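Local coordinates for amino acid ABC superfamily ATP binding cassette transporter, binding protein (Streptococcus pneumoniae, PDB 4H5G) that binds L-arginine and probably delivers it to an amino acid ABC transporter as the extracellular substrate-binding component, at residues A40-A45 / V54-L59. Numbering follows the deposited sequence.
Sequences ADIDMA and VKLEIL
L56 reaches from its strand to the helix surface and meets both I42 and A45 with its two methyl branches. Its CB points at the helix and, with CG anti to the backbone N (chi1 174°), both methyls end against it: CD1 comes to 3.8 Å from A45 CB, while CD2 lies against the helix backbone, 4.0 Å from I42 O. The side chains of I42 and L56 are looser neighbours, with I42 CG2 and L56 CD2 4.4 Å apart. A45, whose CB points at the strand, has only a methyl group there, and CA atoms of A45 and L56 approach to 7.2 Å, closer than the 8.2 Å between the CA atoms of I42 and I58. That wider gap is bridged by two longer side chains, which run obliquely across one another and touch at their ends, I42 CD1 to I58 CD1 at 3.8 Å. The CA–CB bond of I42 does not aim at the strand; CG1 lies beside the backbone N (chi1 -51°), and the further turn at chi2 swings CD1 toward I58. Bound arginine, about 9 Å from the I42 side chain, is too far to touch it. No hydrogen bond links the segments, and the 182 Å² they bury comes from apolar side chains and helix backbone. L56 also touches Q46 and A49 further along helix 40-52, and V16 on strand 13-18. The segment axes run roughly antiparallel, 146° between their directions, with a closest approach of 9.9 Å. Helix 40-52 thus packs on edge strand 55-60, which pairs in parallel with 13-18: the alpha/beta layering of one lobe of a type II periplasmic binding protein.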
ATOM      1  N   ALA A  40       1.711   3.918   8.730  1.00 19.28           N
ATOM      2  CA  ALA A  40       2.603   5.006   8.325  1.00 17.28           C
ATOM      3  C   ALA A  40       1.922   5.958   7.337  1.00 17.35           C
ATOM      4  O   ALA A  40       2.147   7.169   7.383  1.00 19.19           O
ATOM      5  CB  ALA A  40       3.915   4.455   7.757  1.00 18.63           C
ATOM      6  N   ASP A  41       1.095   5.415   6.450  1.00 16.91           N
ATOM      7  CA  ASP A  41       0.361   6.257   5.490  1.00 17.07           C
ATOM      8  C   ASP A  41      -0.632   7.169   6.197  1.00 17.14           C
ATOM      9  O   ASP A  41      -0.892   8.295   5.747  1.00 16.73           O
ATOM     10  CB  ASP A  41      -0.414   5.398   4.483  1.00 17.09           C
ATOM     11  CG  ASP A  41       0.414   4.997   3.264  1.00 20.40           C
ATOM     12  OD1 ASP A  41       1.552   5.478   3.093  1.00 18.69           O
ATOM     13  OD2 ASP A  41      -0.105   4.203   2.446  1.00 17.73           O
ATOM     14  N   ILE A  42      -1.189   6.679   7.297  1.00 16.50           N
ATOM     15  CA  ILE A  42      -2.152   7.459   8.071  1.00 14.07           C
ATOM     16  C   ILE A  42      -1.431   8.578   8.819  1.00 21.67           C
ATOM     17  O   ILE A  42      -1.919   9.708   8.874  1.00 18.71           O
ATOM     18  CB  ILE A  42      -2.939   6.576   9.060  1.00 19.45           C
ATOM     19  CG1 ILE A  42      -3.542   5.358   8.343  1.00 19.87           C
ATOM     20  CG2 ILE A  42      -4.019   7.393   9.788  1.00 18.41           C
ATOM     21  CD1 ILE A  42      -4.319   5.694   7.074  1.00 21.44           C
ATOM     22  N   ASP A  43      -0.261   8.279   9.373  1.00 18.08           N
ATOM     23  CA  ASP A  43       0.524   9.310  10.050  1.00 17.83           C
ATOM     24  C   ASP A  43       0.919  10.386   9.055  1.00 19.18           C
ATOM     25  O   ASP A  43       0.920  11.576   9.372  1.00 20.30           O
ATOM     26  CB  ASP A  43       1.789   8.714  10.698  1.00 16.95           C
ATOM     27  CG  ASP A  43       1.482   7.785  11.870  1.00 28.49           C
ATOM     28  OD1 ASP A  43       0.378   7.847  12.432  1.00 24.87           O
ATOM     29  OD2 ASP A  43       2.378   7.003  12.241  1.00 32.88           O
ATOM     30  N   MET A  44       1.270   9.968   7.846  1.00 16.99           N
ATOM     31  CA  MET A  44       1.636  10.939   6.805  1.00 13.12           C
ATOM     32  C   MET A  44       0.413  11.756   6.396  1.00 18.03           C
ATOM     33  O   MET A  44       0.493  12.972   6.252  1.00 18.76           O
ATOM     34  CB  MET A  44       2.218  10.235   5.577  1.00 13.52           C
ATOM     35  CG  MET A  44       2.544  11.196   4.434  1.00 18.17           C
ATOM     36  SD  MET A  44       3.275  10.349   3.027  1.00 18.33           S
ATOM     37  CE  MET A  44       1.934   9.225   2.622  1.00 16.85           C
ATOM     38  N   ALA A  45      -0.728  11.087   6.238  1.00 16.94           N
ATOM     39  CA  ALA A  45      -1.957  11.799   5.864  1.00 20.20           C
ATOM     40  C   ALA A  45      -2.317  12.812   6.936  1.00 19.48           C
ATOM     41  O   ALA A  45      -2.774  13.923   6.637  1.00 19.02           O
ATOM     42  CB  ALA A  45      -3.118  10.807   5.615  1.00 18.35           C
ATOM     43  N   VAL A  54      -6.636  21.397   8.678  1.00 23.39           N
ATOM     44  CA  VAL A  54      -7.968  20.774   8.607  1.00 23.31           C
ATOM     45  C   VAL A  54      -7.983  19.398   9.265  1.00 25.89           C
ATOM     46  O   VAL A  54      -6.929  18.825   9.558  1.00 22.08           O
ATOM     47  CB  VAL A  54      -8.465  20.634   7.148  1.00 20.12           C
ATOM     48  CG1 VAL A  54      -8.570  22.003   6.472  1.00 23.01           C
ATOM     49  CG2 VAL A  54      -7.549  19.696   6.337  1.00 19.38           C
ATOM     50  N   LYS A  55      -9.180  18.864   9.490  1.00 23.30           N
ATOM     51  CA  LYS A  55      -9.315  17.516  10.041  1.00 21.31           C
ATOM     52  C   LYS A  55      -8.993  16.471   8.983  1.00 24.27           C
ATOM     53  O   LYS A  55      -9.226  16.681   7.790  1.00 27.80           O
ATOM     54  CB  LYS A  55     -10.739  17.289  10.559  1.00 24.98           C
ATOM     55  CG  LYS A  55     -11.159  18.204  11.698  1.00 45.64           C
ATOM     56  CD  LYS A  55     -12.379  17.648  12.428  1.00 59.35           C
ATOM     57  CE  LYS A  55     -13.660  17.886  11.645  1.00 66.65           C
ATOM     58  NZ  LYS A  55     -14.832  17.243  12.306  1.00 70.39           N
ATOM     59  N   LEU A  56      -8.455  15.335   9.409  1.00 21.25           N
ATOM     60  CA  LEU A  56      -8.231  14.217   8.486  1.00 21.57           C
ATOM     61  C   LEU A  56      -9.453  13.306   8.524  1.00 22.03           C
ATOM     62  O   LEU A  56      -9.914  12.927   9.600  1.00 22.75           O
ATOM     63  CB  LEU A  56      -7.014  13.411   8.937  1.00 20.52           C
ATOM     64  CG  LEU A  56      -6.744  12.137   8.137  1.00 21.72           C
ATOM     65  CD1 LEU A  56      -6.422  12.449   6.671  1.00 18.16           C
ATOM     66  CD2 LEU A  56      -5.608  11.338   8.781  1.00 21.28           C
ATOM     67  N   GLU A  57      -9.978  12.946   7.354  1.00 17.31           N
ATOM     68  CA  GLU A  57     -11.067  11.970   7.288  1.00 17.09           C
ATOM     69  C   GLU A  57     -10.593  10.811   6.429  1.00 21.14           C
ATOM     70  O   GLU A  57     -10.280  10.986   5.254  1.00 22.04           O
ATOM     71  CB  GLU A  57     -12.319  12.617   6.689  1.00 22.10           C
ATOM     72  CG  GLU A  57     -13.475  11.657   6.505  1.00 29.37           C
ATOM     73  CD  GLU A  57     -14.758  12.388   6.129  1.00 45.75           C
ATOM     74  OE1 GLU A  57     -15.384  12.992   7.019  1.00 50.15           O
ATOM     75  OE2 GLU A  57     -15.128  12.371   4.941  1.00 45.42           O
ATOM     76  N   ILE A  58     -10.512   9.626   7.019  1.00 17.21           N
ATOM     77  CA  ILE A  58     -10.052   8.446   6.284  1.00 16.15           C
ATOM     78  C   ILE A  58     -11.257   7.708   5.715  1.00 20.70           C
ATOM     79  O   ILE A  58     -12.205   7.401   6.434  1.00 25.07           O
ATOM     80  CB  ILE A  58      -9.266   7.489   7.197  1.00 23.11           C
ATOM     81  CG1 ILE A  58      -7.973   8.144   7.682  1.00 22.79           C
ATOM     82  CG2 ILE A  58      -8.931   6.193   6.459  1.00 23.39           C
ATOM     83  CD1 ILE A  58      -6.973   8.426   6.595  1.00 30.14           C
ATOM     84  N   LEU A  59     -11.226   7.453   4.413  1.00 18.44           N
ATOM     85  CA  LEU A  59     -12.312   6.742   3.743  1.00 19.53           C
ATOM     86  C   LEU A  59     -11.782   5.371   3.361  1.00 22.86           C
ATOM     87  O   LEU A  59     -10.942   5.263   2.476  1.00 23.30           O
ATOM     88  CB  LEU A  59     -12.733   7.525   2.493  1.00 19.76           C
ATOM     89  CG  LEU A  59     -13.867   6.958   1.643  1.00 26.49           C
ATOM     90  CD1 LEU A  59     -15.171   6.847   2.438  1.00 33.81           C
ATOM     91  CD2 LEU A  59     -14.052   7.839   0.401  1.00 33.36           C
TER